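Local atomic coordinates of uncharacterized protein BT_3980 with actin-like ATPase fold (PDB entry 3HRG), a protein that is of unknown function but has an actin-like ATPase fold, so that nucleotide binding can be suspected but is not established. Residues T6-Y11 with L62-K67; I106-I111 with A138-Q143; S14-T19 with N247-A252; S47-L52 with G122-T127. All coordinates share one frame; numbering follows the deposited sequence. Where two conformers were deposited one is given.

Contact 1 of 4, residues T6-Y11 with L62-K67; sequences TKSKQY and LSYSYK. With EDO (1,2-ethanediol), chain C.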
loop_
_atom_site.group_PDB
_atom_site.type_symbol
_atom_site.label_atom_id
_atom_site.label_comp_id
_atom_site.label_asym_id
_atom_site.label_seq_id
_atom_site.Cartn_x
_atom_site.Cartn_y
_atom_site.Cartn_z
ATOM N N THR A 6 -4.831 22.555 17.767
ATOM C CA THR A 6 -6.085 23.320 17.820
ATOM C C THR A 6 -6.562 23.674 16.406
ATOM O O THR A 6 -7.704 24.084 16.263
ATOM C CB THR A 6 -6.023 24.577 18.712
ATOM O OG1 THR A 6 -5.181 25.581 18.134
ATOM C CG2 THR A 6 -5.541 24.188 20.079
ATOM N N LYS A 7 -5.706 23.490 15.382
ATOM C CA LYS A 7 -6.089 23.719 13.983
ATOM C C LYS A 7 -6.418 22.388 13.266
ATOM O O LYS A 7 -6.540 22.363 12.031
ATOM C CB LYS A 7 -4.977 24.472 13.246
ATOM C CG LYS A 7 -4.695 25.896 13.785
ATOM C CD LYS A 7 -3.440 26.537 13.152
ATOM C CE LYS A 7 -3.224 27.994 13.604
ATOM N NZ LYS A 7 -4.417 28.827 13.225
ATOM N N SER A 8 -6.574 21.295 14.026
ATOM C CA SER A 8 -6.829 19.974 13.438
ATOM C C SER A 8 -8.002 19.910 12.452
ATOM O O SER A 8 -7.936 19.130 11.479
ATOM C CB SER A 8 -7.049 18.916 14.527
ATOM O OG SER A 8 -8.205 19.227 15.277
ATOM N N LYS A 9 -9.036 20.733 12.669
ATOM C CA LYS A 9 -10.207 20.772 11.773
ATOM C C LYS A 9 -9.889 21.214 10.346
ATOM O O LYS A 9 -10.737 21.049 9.453
ATOM C CB LYS A 9 -11.348 21.618 12.359
ATOM C CG LYS A 9 -11.996 20.918 13.556
ATOM C CD LYS A 9 -13.162 21.674 14.172
ATOM C CE LYS A 9 -12.686 22.905 14.935
ATOM N NZ LYS A 9 -11.849 22.501 16.112
ATOM N N GLN A 10 -8.712 21.799 10.132
ATOM C CA GLN A 10 -8.250 22.120 8.776
ATOM C C GLN A 10 -7.310 21.078 8.161
ATOM O O GLN A 10 -6.952 21.192 6.992
ATOM C CB GLN A 10 -7.513 23.455 8.795
ATOM C CG GLN A 10 -8.460 24.624 8.923
ATOM C CD GLN A 10 -7.731 25.931 8.910
ATOM O OE1 GLN A 10 -6.890 26.179 9.793
ATOM N NE2 GLN A 10 -8.056 26.799 7.912
ATOM N N TYR A 11 -6.921 20.074 8.946
ATOM C CA TYR A 11 -5.898 19.132 8.551
ATOM C C TYR A 11 -6.426 17.736 8.214
ATOM O O TYR A 11 -7.553 17.380 8.564
ATOM C CB TYR A 11 -4.805 19.031 9.614
ATOM C CG TYR A 11 -4.184 20.334 10.076
ATOM C CD1 TYR A 11 -4.110 21.457 9.250
ATOM C CD2 TYR A 11 -3.586 20.414 11.321
ATOM C CE1 TYR A 11 -3.508 22.653 9.700
ATOM C CE2 TYR A 11 -2.959 21.599 11.775
ATOM C CZ TYR A 11 -2.923 22.710 10.951
ATOM O OH TYR A 11 -2.326 23.883 11.407
ATOM N N LEU A 62 -5.514 11.147 18.140
ATOM C CA LEU A 62 -6.476 10.465 17.242
ATOM C C LEU A 62 -7.961 10.851 17.332
ATOM O O LEU A 62 -8.728 10.724 16.337
ATOM C CB LEU A 62 -6.347 8.941 17.386
ATOM C CG LEU A 62 -5.113 8.339 16.722
ATOM C CD1 LEU A 62 -5.042 6.855 16.977
ATOM C CD2 LEU A 62 -5.143 8.630 15.211
ATOM N N SER A 63 -8.347 11.315 18.512
ATOM C CA SER A 63 -9.721 11.729 18.777
ATOM C C SER A 63 -10.003 13.256 18.609
ATOM O O SER A 63 -11.133 13.675 18.871
ATOM C CB SER A 63 -10.195 11.168 20.128
ATOM O OG SER A 63 -10.393 9.765 19.995
ATOM N N TYR A 64 -8.992 14.056 18.200
ATOM C CA TYR A 64 -9.233 15.431 17.696
ATOM C C TYR A 64 -10.063 15.326 16.401
ATOM O O TYR A 64 -10.104 14.262 15.764
ATOM C CB TYR A 64 -7.884 16.162 17.424
ATOM C CG TYR A 64 -7.182 16.796 18.625
ATOM C CD1 TYR A 64 -6.380 16.049 19.496
ATOM C CD2 TYR A 64 -7.333 18.174 18.899
ATOM C CE1 TYR A 64 -5.785 16.629 20.642
ATOM C CE2 TYR A 64 -6.725 18.781 20.012
ATOM C CZ TYR A 64 -5.943 18.002 20.870
ATOM O OH TYR A 64 -5.358 18.618 21.951
ATOM N N SER A 65 -10.736 16.403 16.010
ATOM C CA SER A 65 -11.491 16.404 14.755
ATOM C C SER A 65 -10.611 16.896 13.621
ATOM O O SER A 65 -9.973 17.934 13.738
ATOM C CB SER A 65 -12.720 17.286 14.849
ATOM O OG SER A 65 -13.537 16.796 15.893
ATOM N N TYR A 66 -10.591 16.135 12.528
ATOM C CA TYR A 66 -9.820 16.453 11.324
ATOM C C TYR A 66 -10.745 16.794 10.175
ATOM O O TYR A 66 -11.912 16.445 10.204
ATOM C CB TYR A 66 -8.900 15.287 10.956
ATOM C CG TYR A 66 -7.877 15.079 12.033
ATOM C CD1 TYR A 66 -6.714 15.847 12.061
ATOM C CD2 TYR A 66 -8.093 14.182 13.080
ATOM C CE1 TYR A 66 -5.760 15.692 13.102
ATOM C CE2 TYR A 66 -7.164 14.039 14.126
ATOM C CZ TYR A 66 -6.010 14.784 14.132
ATOM O OH TYR A 66 -5.068 14.657 15.150
ATOM N N LYS A 67 -10.235 17.543 9.208
ATOM C CA LYS A 67 -11.014 17.891 8.025
ATOM C C LYS A 67 -11.286 16.632 7.208
ATOM O O LYS A 67 -12.385 16.464 6.686
ATOM C CB LYS A 67 -10.262 18.869 7.112
ATOM C CG LYS A 67 -11.118 19.368 5.941
ATOM C CD LYS A 67 -10.334 20.316 5.079
ATOM C CE LYS A 67 -11.136 20.826 3.873
ATOM N NZ LYS A 67 -12.236 21.748 4.299
HETATM C C1 EDO C . -14.610 12.056 8.931
HETATM O O1 EDO C . -15.291 11.185 9.851
HETATM C C2 EDO C . -13.278 12.536 9.453
HETATM O O2 EDO C . -13.379 13.902 9.877
#

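Contact 2 of 4, residues I106-I111 with A138-Q143; sequences IVMYNI and ARFYSQ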
loop_
_atom_site.group_PDB
_atom_site.type_symbol
_atom_site.label_atom_id
_atom_site.label_comp_id
_atom_site.label_asym_id
_atom_site.label_seq_id
_atom_site.Cartn_x
_atom_site.Cartn_y
_atom_site.Cartn_z
ATOM N N ILE A 106 -15.064 -7.416 4.998
ATOM C CA ILE A 106 -15.868 -6.555 4.140
ATOM C C ILE A 106 -15.037 -6.301 2.860
ATOM O O ILE A 106 -13.823 -6.075 2.946
ATOM C CB ILE A 106 -16.207 -5.225 4.843
ATOM C CG1 ILE A 106 -17.215 -5.468 5.960
ATOM C CG2 ILE A 106 -16.793 -4.207 3.884
ATOM C CD1 ILE A 106 -17.534 -4.189 6.715
ATOM N N VAL A 107 -15.676 -6.337 1.699
ATOM C CA VAL A 107 -15.003 -6.055 0.430
ATOM C C VAL A 107 -15.346 -4.627 -0.026
ATOM O O VAL A 107 -16.518 -4.269 -0.110
ATOM C CB VAL A 107 -15.378 -7.066 -0.629
ATOM C CG1 VAL A 107 -14.708 -6.680 -1.976
ATOM C CG2 VAL A 107 -14.970 -8.495 -0.181
HETATM N N MSE A 108 -14.310 -3.828 -0.299
HETATM C CA MSE A 108 -14.430 -2.449 -0.751
HETATM C C MSE A 108 -13.654 -2.315 -2.048
HETATM O O MSE A 108 -12.994 -3.257 -2.459
HETATM C CB MSE A 108 -13.784 -1.522 0.256
HETATM C CG MSE A 108 -14.117 -1.832 1.690
HETATM SE SE MSE A 108 -13.519 -0.420 2.831
HETATM C CE MSE A 108 -14.812 0.937 2.229
ATOM N N TYR A 109 -13.744 -1.162 -2.688
ATOM C CA TYR A 109 -12.966 -0.926 -3.887
ATOM C C TYR A 109 -12.656 0.559 -4.099
ATOM O O TYR A 109 -13.414 1.416 -3.673
ATOM C CB TYR A 109 -13.652 -1.493 -5.129
ATOM C CG TYR A 109 -14.910 -0.818 -5.519
ATOM C CD1 TYR A 109 -14.893 0.284 -6.367
ATOM C CD2 TYR A 109 -16.140 -1.253 -5.043
ATOM C CE1 TYR A 109 -16.073 0.938 -6.729
ATOM C CE2 TYR A 109 -17.309 -0.635 -5.423
ATOM C CZ TYR A 109 -17.261 0.471 -6.259
ATOM O OH TYR A 109 -18.424 1.107 -6.633
ATOM N N ASN A 110 -11.522 0.815 -4.747
ATOM C CA ASN A 110 -11.108 2.126 -5.163
ATOM C C ASN A 110 -10.970 2.175 -6.685
ATOM O O ASN A 110 -10.274 1.349 -7.264
ATOM C CB ASN A 110 -9.731 2.465 -4.654
ATOM C CG ASN A 110 -9.604 2.416 -3.141
ATOM O OD1 ASN A 110 -8.566 1.971 -2.652
ATOM N ND2 ASN A 110 -10.617 2.875 -2.401
ATOM N N ILE A 111 -11.579 3.177 -7.304
ATOM C CA ILE A 111 -11.437 3.402 -8.709
ATOM C C ILE A 111 -10.278 4.398 -8.940
ATOM O O ILE A 111 -10.269 5.495 -8.369
ATOM C CB ILE A 111 -12.716 3.982 -9.326
ATOM C CG1 ILE A 111 -13.857 2.988 -9.160
ATOM C CG2 ILE A 111 -12.496 4.288 -10.854
ATOM C CD1 ILE A 111 -15.247 3.540 -9.542
ATOM N N ALA A 138 -14.638 8.815 6.906
ATOM C CA ALA A 138 -13.286 8.416 6.509
ATOM C C ALA A 138 -13.276 7.824 5.106
ATOM O O ALA A 138 -14.282 7.223 4.683
ATOM C CB ALA A 138 -12.768 7.358 7.448
ATOM N N ARG A 139 -12.175 8.024 4.386
ATOM C CA ARG A 139 -12.041 7.433 3.073
ATOM C C ARG A 139 -11.124 6.234 3.262
ATOM O O ARG A 139 -10.024 6.359 3.834
ATOM C CB ARG A 139 -11.492 8.425 2.063
ATOM C CG ARG A 139 -12.338 9.688 1.992
ATOM C CD ARG A 139 -11.982 10.576 0.814
ATOM N NE ARG A 139 -10.552 10.667 0.583
ATOM C CZ ARG A 139 -9.991 11.504 -0.282
ATOM N NH1 ARG A 139 -10.750 12.372 -0.950
ATOM N NH2 ARG A 139 -8.672 11.487 -0.453
ATOM N N PHE A 140 -11.573 5.069 2.789
ATOM C CA PHE A 140 -10.784 3.812 2.915
ATOM C C PHE A 140 -10.090 3.428 1.618
ATOM O O PHE A 140 -10.736 3.403 0.563
ATOM C CB PHE A 140 -11.676 2.665 3.313
ATOM C CG PHE A 140 -12.225 2.786 4.706
ATOM C CD1 PHE A 140 -13.320 3.572 4.947
ATOM C CD2 PHE A 140 -11.605 2.117 5.764
ATOM C CE1 PHE A 140 -13.823 3.712 6.235
ATOM C CE2 PHE A 140 -12.095 2.255 7.062
ATOM C CZ PHE A 140 -13.208 3.019 7.281
ATOM N N TYR A 141 -8.794 3.122 1.713
ATOM C CA TYR A 141 -8.015 2.725 0.549
ATOM C C TYR A 141 -7.206 1.506 0.789
ATOM O O TYR A 141 -6.798 1.240 1.899
ATOM C CB TYR A 141 -6.975 3.787 0.196
ATOM C CG TYR A 141 -7.558 5.135 -0.132
ATOM C CD1 TYR A 141 -7.923 5.460 -1.442
ATOM C CD2 TYR A 141 -7.731 6.084 0.857
ATOM C CE1 TYR A 141 -8.467 6.683 -1.746
ATOM C CE2 TYR A 141 -8.278 7.312 0.572
ATOM C CZ TYR A 141 -8.640 7.608 -0.730
ATOM O OH TYR A 141 -9.156 8.826 -0.968
ATOM N N SER A 142 -6.990 0.761 -0.281
ATOM C CA SER A 142 -6.021 -0.288 -0.285
ATOM C C SER A 142 -4.721 0.481 -0.361
ATOM O O SER A 142 -4.666 1.543 -1.015
ATOM C CB SER A 142 -6.129 -1.133 -1.574
ATOM O OG SER A 142 -5.022 -2.029 -1.742
ATOM N N GLN A 143 -3.666 -0.007 0.279
ATOM C CA GLN A 143 -2.346 0.642 0.180
ATOM C C GLN A 143 -1.896 0.653 -1.298
ATOM O O GLN A 143 -1.206 1.586 -1.735
ATOM C CB GLN A 143 -1.326 -0.050 1.071
ATOM C CG GLN A 143 0.067 0.525 0.966
ATOM C CD GLN A 143 1.098 -0.247 1.689
ATOM O OE1 GLN A 143 1.174 -1.467 1.550
ATOM N NE2 GLN A 143 1.982 0.460 2.407
#

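Contact 3 of 4, residues S14-T19 with N247-A252; sequences SIRLST and NIDMQA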
loop_
_atom_site.group_PDB
_atom_site.type_symbol
_atom_site.label_atom_id
_atom_site.label_comp_id
_atom_site.label_asym_id
_atom_site.label_seq_id
_atom_site.Cartn_x
_atom_site.Cartn_y
_atom_site.Cartn_z
ATOM N N SER A 14 -3.855 10.784 8.090
ATOM C CA SER A 14 -3.723 9.569 7.262
ATOM C C SER A 14 -3.215 8.482 8.179
ATOM O O SER A 14 -2.287 8.707 8.972
ATOM C CB SER A 14 -2.821 9.763 6.067
ATOM O OG SER A 14 -3.349 10.734 5.196
ATOM N N ILE A 15 -3.871 7.332 8.095
ATOM C CA ILE A 15 -3.597 6.184 8.929
ATOM C C ILE A 15 -3.282 4.988 8.079
ATOM O O ILE A 15 -4.096 4.636 7.212
ATOM C CB ILE A 15 -4.843 5.807 9.775
ATOM C CG1 ILE A 15 -5.278 6.959 10.711
ATOM C CG2 ILE A 15 -4.571 4.565 10.640
ATOM C CD1 ILE A 15 -6.566 6.709 11.473
ATOM N N ARG A 16 -2.125 4.354 8.317
ATOM C CA ARG A 16 -1.748 3.133 7.592
ATOM C C ARG A 16 -1.808 1.983 8.573
ATOM O O ARG A 16 -1.124 2.031 9.613
ATOM C CB ARG A 16 -0.339 3.191 6.996
ATOM C CG ARG A 16 0.081 1.848 6.333
ATOM C CD ARG A 16 1.398 1.935 5.598
ATOM N NE ARG A 16 2.500 2.388 6.446
ATOM C CZ ARG A 16 3.387 1.581 7.028
ATOM N NH1 ARG A 16 3.349 0.268 6.833
ATOM N NH2 ARG A 16 4.346 2.098 7.773
ATOM N N LEU A 17 -2.602 0.965 8.241
ATOM C CA LEU A 17 -2.754 -0.220 9.057
ATOM C C LEU A 17 -2.090 -1.424 8.405
ATOM O O LEU A 17 -2.281 -1.707 7.220
ATOM C CB LEU A 17 -4.231 -0.554 9.311
ATOM C CG LEU A 17 -5.089 0.554 9.929
ATOM C CD1 LEU A 17 -6.512 0.072 10.084
ATOM C CD2 LEU A 17 -4.515 1.050 11.252
ATOM N N SER A 18 -1.258 -2.099 9.171
ATOM C CA SER A 18 -0.629 -3.314 8.709
ATOM C C SER A 18 -0.275 -4.158 9.909
ATOM O O SER A 18 -0.258 -3.687 11.047
ATOM C CB SER A 18 0.639 -3.015 7.907
ATOM O OG SER A 18 1.708 -2.734 8.752
ATOM N N THR A 19 0.033 -5.417 9.649
ATOM C CA THR A 19 0.450 -6.316 10.710
ATOM C C THR A 19 1.867 -5.969 11.228
ATOM O O THR A 19 2.227 -6.400 12.298
ATOM C CB THR A 19 0.425 -7.759 10.221
ATOM O OG1 THR A 19 1.278 -7.852 9.086
ATOM C CG2 THR A 19 -1.002 -8.174 9.828
ATOM N N ASN A 247 8.605 3.594 4.060
ATOM C CA ASN A 247 7.444 4.477 4.196
ATOM C C ASN A 247 7.056 5.301 2.953
ATOM O O ASN A 247 6.595 6.441 3.055
ATOM C CB ASN A 247 7.683 5.375 5.422
ATOM C CG ASN A 247 7.911 4.556 6.693
ATOM O OD1 ASN A 247 7.110 3.679 7.025
ATOM N ND2 ASN A 247 9.000 4.844 7.409
ATOM N N ILE A 248 7.218 4.687 1.778
ATOM C CA ILE A 248 6.878 5.333 0.494
ATOM C C ILE A 248 5.346 5.594 0.349
ATOM O O ILE A 248 4.925 6.520 -0.372
ATOM C CB ILE A 248 7.471 4.507 -0.700
ATOM C CG1 ILE A 248 7.433 5.312 -1.996
ATOM C CG2 ILE A 248 6.768 3.147 -0.852
ATOM C CD1 ILE A 248 8.217 4.634 -3.121
ATOM N N ASP A 249 4.549 4.767 1.045
ATOM C CA ASP A 249 3.073 4.850 1.103
ATOM C C ASP A 249 2.481 6.232 1.386
ATOM O O ASP A 249 1.518 6.637 0.725
ATOM C CB ASP A 249 2.549 3.925 2.211
ATOM C CG ASP A 249 3.127 4.281 3.602
ATOM O OD1 ASP A 249 4.342 4.133 3.825
ATOM O OD2 ASP A 249 2.372 4.735 4.480
HETATM N N MSE A 250 3.039 6.928 2.385
HETATM C CA MSE A 250 2.566 8.265 2.801
HETATM C C MSE A 250 3.043 9.279 1.769
HETATM O O MSE A 250 2.317 10.241 1.463
HETATM C CB MSE A 250 3.088 8.675 4.195
HETATM C CG MSE A 250 2.562 7.905 5.421
HETATM SE SE MSE A 250 0.637 8.057 5.737
HETATM C CE MSE A 250 0.491 7.199 7.499
ATOM N N GLN A 251 4.278 9.080 1.281
ATOM C CA GLN A 251 4.850 9.912 0.222
ATOM C C GLN A 251 3.919 9.778 -0.993
ATOM O O GLN A 251 3.535 10.791 -1.598
ATOM C CB GLN A 251 6.282 9.480 -0.125
ATOM N N ALA A 252 3.545 8.528 -1.303
ATOM C CA ALA A 252 2.606 8.213 -2.382
ATOM C C ALA A 252 1.226 8.846 -2.133
ATOM O O ALA A 252 0.696 9.563 -2.994
ATOM C CB ALA A 252 2.468 6.706 -2.527
#

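Contact 4 of 4, residues S47-L52 with G122-T127; sequences SLTANL and GIDKST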
loop_
_atom_site.group_PDB
_atom_site.type_symbol
_atom_site.label_atom_id
_atom_site.label_comp_id
_atom_site.label_asym_id
_atom_site.label_seq_id
_atom_site.Cartn_x
_atom_site.Cartn_y
_atom_site.Cartn_z
ATOM N N SER A 47 -5.063 -9.219 17.956
ATOM C CA SER A 47 -5.686 -8.962 16.658
ATOM C C SER A 47 -5.464 -7.525 16.227
ATOM O O SER A 47 -5.064 -6.675 17.039
ATOM C CB SER A 47 -7.204 -9.157 16.731
ATOM O OG SER A 47 -7.829 -8.138 17.520
ATOM N N LEU A 48 -5.770 -7.282 14.955
ATOM C CA LEU A 48 -5.696 -5.964 14.336
ATOM C C LEU A 48 -6.555 -4.977 15.092
ATOM O O LEU A 48 -6.093 -3.909 15.465
ATOM C CB LEU A 48 -6.210 -6.030 12.892
ATOM C CG LEU A 48 -6.318 -4.720 12.091
ATOM C CD1 LEU A 48 -4.985 -4.022 12.041
ATOM C CD2 LEU A 48 -6.847 -4.978 10.663
ATOM N N THR A 49 -7.800 -5.381 15.333
ATOM C CA THR A 49 -8.818 -4.558 16.003
ATOM C C THR A 49 -8.448 -4.261 17.459
ATOM O O THR A 49 -8.633 -3.118 17.921
ATOM C CB THR A 49 -10.188 -5.242 15.924
ATOM O OG1 THR A 49 -10.443 -5.587 14.559
ATOM C CG2 THR A 49 -11.292 -4.326 16.438
ATOM N N ALA A 50 -7.915 -5.273 18.170
ATOM C CA ALA A 50 -7.497 -5.088 19.566
ATOM C C ALA A 50 -6.329 -4.108 19.639
ATOM O O ALA A 50 -6.283 -3.269 20.541
ATOM C CB ALA A 50 -7.163 -6.448 20.273
ATOM N N ASN A 51 -5.396 -4.202 18.692
ATOM C CA ASN A 51 -4.284 -3.242 18.630
ATOM C C ASN A 51 -4.803 -1.842 18.350
ATOM O O ASN A 51 -4.316 -0.880 18.951
ATOM C CB ASN A 51 -3.238 -3.650 17.603
ATOM C CG ASN A 51 -2.237 -4.668 18.148
ATOM O OD1 ASN A 51 -1.375 -4.313 18.935
ATOM N ND2 ASN A 51 -2.289 -5.903 17.660
ATOM N N LEU A 52 -5.770 -1.741 17.433
ATOM C CA LEU A 52 -6.368 -0.460 17.074
ATOM C C LEU A 52 -7.078 0.180 18.281
ATOM O O LEU A 52 -6.895 1.368 18.548
ATOM C CB LEU A 52 -7.319 -0.651 15.878
ATOM C CG LEU A 52 -7.918 0.544 15.140
ATOM C CD1 LEU A 52 -6.827 1.373 14.560
ATOM C CD2 LEU A 52 -8.844 0.047 14.035
ATOM N N GLY A 122 -10.032 -6.237 0.729
ATOM C CA GLY A 122 -10.738 -6.672 1.915
ATOM C C GLY A 122 -10.276 -5.899 3.134
ATOM O O GLY A 122 -9.131 -5.439 3.202
ATOM N N ILE A 123 -11.176 -5.752 4.086
ATOM C CA ILE A 123 -10.839 -5.136 5.357
ATOM C C ILE A 123 -11.568 -5.926 6.443
ATOM O O ILE A 123 -12.729 -6.352 6.263
ATOM C CB ILE A 123 -11.210 -3.633 5.396
ATOM C CG1 ILE A 123 -10.734 -2.969 6.705
ATOM C CG2 ILE A 123 -12.731 -3.437 5.233
ATOM C CD1 ILE A 123 -11.051 -1.466 6.747
ATOM N N ASP A 124 -10.895 -6.173 7.560
ATOM C CA ASP A 124 -11.529 -6.886 8.658
ATOM C C ASP A 124 -12.783 -6.099 9.096
ATOM O O ASP A 124 -12.711 -4.880 9.291
ATOM C CB ASP A 124 -10.539 -7.031 9.791
ATOM C CG ASP A 124 -11.152 -7.637 11.000
ATOM O OD1 ASP A 124 -11.567 -8.843 10.986
ATOM O OD2 ASP A 124 -11.251 -6.884 11.961
ATOM N N LYS A 125 -13.909 -6.776 9.257
ATOM C CA LYS A 125 -15.168 -6.102 9.599
ATOM C C LYS A 125 -15.170 -5.435 10.974
ATOM O O LYS A 125 -15.737 -4.372 11.125
ATOM C CB LYS A 125 -16.344 -7.065 9.479
ATOM C CG LYS A 125 -17.690 -6.470 9.786
ATOM C CD LYS A 125 -18.825 -7.421 9.324
ATOM C CE LYS A 125 -20.203 -6.860 9.700
ATOM N NZ LYS A 125 -21.341 -7.739 9.228
ATOM N N SER A 126 -14.591 -6.089 11.975
ATOM C CA SER A 126 -14.482 -5.511 13.314
ATOM C C SER A 126 -13.676 -4.201 13.250
ATOM O O SER A 126 -14.012 -3.212 13.909
ATOM C CB SER A 126 -13.771 -6.472 14.261
ATOM O OG SER A 126 -14.503 -7.662 14.408
ATOM N N THR A 127 -12.611 -4.221 12.457
ATOM C CA THR A 127 -11.760 -3.039 12.242
ATOM C C THR A 127 -12.554 -1.919 11.556
ATOM O O THR A 127 -12.513 -0.765 12.015
ATOM C CB THR A 127 -10.471 -3.400 11.473
ATOM O OG1 THR A 127 -9.610 -4.117 12.356
ATOM C CG2 THR A 127 -9.740 -2.155 11.018
HETATM O O HOH W 1 -9.102 -7.718 14.122
#

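Contact 1 of 4, residues T6-Y11 with L62-K67
The carbonyl oxygen of Tyr11 lies at the edge of the Tyr66 ring, in its plane, and is 3.9 Å from Tyr66 CD1. Ser8 CB is 3.8 Å from Tyr66 CE1. The Tyr66 hydroxyl is hydrogen-bonded to Phe61 O. Within 6-11, the Tyr11 ring carries Lys7 O over the centre of one face. The same Tyr11 O accepts from Lys67 N at 2.8 Å, in the carbonyl plane but with a bent N-H...O angle of 136°. These residues join two loops. The 3-10 turn of 6-10 precedes strand 12-17. The loop 62-67 leads into strand 68-73, which runs parallel to strand 12-17 and next to it in the first five-stranded sheet of this actin-like fold. With chi1 at 63°, Ser8 OG is tucked over its own backbone and turned to Ser65 O. It gives that oxygen a hydrogen bond of 2.7 Å, tilted 28° from the carbonyl plane. Replacing Ser8 by an alanine would probably leave Ser65 O without this donor and weaken the tie between the loops. Ser8 O receives a nearly straight CA-H...O contact from Tyr66 CA at 3.3 Å. Tyr66 O takes a hydrogen bond from a 1,2-ethanediol, probably from the crystallisation liquor.

Contact 2 of 4, residues I106-I111 with A138-Q143
Asn110 reaches across to the backbone of 139-142 with its whole amide. Its CB points toward that strand. CG, turned to the side of its own backbone N, stands beside the Tyr141 ring, 3.9 Å from Tyr141 CD1. At the tip the amide splits its work between two backbone groups. Asn110 ND2 donates to Phe140 O at 3.0 Å, with an N-H...O angle of 162°, and that oxygen lies close to the amide plane. Asn110 OD1 accepts from Ser142 N at 3.1 Å, and this donor lies in the plane of the side-chain carbonyl. The two bonds flank Tyr141, whose CA is 3.3 Å from Asn110 OD1. The amide and Tyr141 ring planes are 46° apart. Strand 139-142 is outermost, within this chain, in the first five-stranded mixed sheet of the actin-like fold, and strand 105-112 is outermost in a separate three-stranded antiparallel sheet. The two strand segments run almost at right angles, 86°, with axes 6.8 Å apart. An amide at the end of a side chain thus does here what a neighbouring strand would do at a sheet edge. Asn110 OD1 is held by a further hydrogen bond with Thr145 OG1, which helps fix the rotation of the amide. Selenomethionine Met108, modelled in two conformers, lies two residues earlier. In the conformer described its SE is 3.6 Å from Phe140 CB. It approaches the Phe140 ring obliquely, a Met-aromatic contact 4.7 Å from SE to ring centroid.

Contact 3 of 4, residues S14-T19 with N247-A252
This is a strand-to-helix packing contact, joined by a salt bridge, in the actin-like fold. Arg16 and Ser14 of strand 12-17 meet Asp249 and Met250 of helix 248-255. The strand is central in the first five-stranded mixed sheet. The helix follows strand 239-241, the last strand of the second such sheet, so the end of the chain returns to cover the first. The two segments run at 144°, with axes 10.0 Å apart. Arg16 was modelled in two conformers, and the one described forms the salt bridge. Its CG is anti to the backbone N, and the chain then bends at chi3, 57°, which turns NE to Asp249 and NH2 to the side of Asn247. Arg16 NE lies 3.1 Å from Asp249 OD2. The guanidinium and carboxylate planes are 64° apart, so the groups meet obliquely through one nitrogen and one oxygen. Asp249 OD2 also rests 3.2 Å from Arg16 CD. The carboxylate belongs to the first turn of the helix, whose partial positive charge would probably suit it as well. Arg16 NH2 comes within 3.3 Å of Asn247 OD1, at a poor angle for a hydrogen bond. Gln143 packs against both partners of the salt bridge. Selenomethionine Met250 bends at chi2 and lies against the strand backbone. Its SE is 3.9 Å from Ser14 CB, and its methyl CE is 3.5 Å from Ser14 O.

Contact 4 of 4, residues S47-L52 with G122-T127
Thr49 OG1 and Thr127 OG1 share a hydrogen bond of 2.8 Å, in which either could be the donor. The two threonine side chains run alongside each other, pointing opposite ways. Both hydroxyls stand beside their own backbone N, and this brings the oxygens together between the helices. Asp124 OD2 lies 3.0 Å from Thr49 OG1, though the angle is poor for a hydrogen bond. Thr127 N donates to Asp124 OD2 at 3.0 Å, from above the carboxylate plane. That is an N-cap bond at the start of helix 125-134. A water links the segments: it donates to Asp124 OD2 and accepts from Thr49 N. The other carboxylate oxygen, Asp124 OD1, is bound by Asn104 ND2. Helix 48-58 has an N-cap too, with Ser47 OG accepting from Ala50 N at 2.9 Å. The contact therefore brings together the first turns of two helices, one of them directly after strand 117-124. Apolar groups lie next to the hydroxyl pair. Both leucines here were modelled in two conformers. In the conformer given, Leu52 CD2 is 3.8 Å from Thr127 CG2, and Leu48 CD2 is 3.4 Å from Thr127 OG1. An alanine in place of Asp124 would probably leave Thr127 N without its cap and take from the bridging water and Asn104 ND2 one of the acceptors they use. Two helix starts facing one carboxylate would bring two partial positive charges near its negative charge, which probably steadies it.

How the contacts relate
Along the chain, contact 1 closes before contact 2 opens. The segments of contacts 2 and 4 alternate, and contact 3 spans both. Contact 1 lies at one end of the first five-stranded sheet, its centre about 23 Å from that of contact 4. The centres of contacts 2 and 4 are about 14 Å apart. These two share the three-stranded sheet, where Ile106 N probably bonds to Ile123 O. The centres of contacts 2 and 3 are also about 14 Å apart, and the two touch through Gln143. Leu17 packs against Thr127 and Leu52, joining contact 3 to contact 4. Contacts 2, 3 and 4 thus connect the first five-stranded sheet, the three-stranded sheet and the C-terminal helix, while contact 1 lies apart.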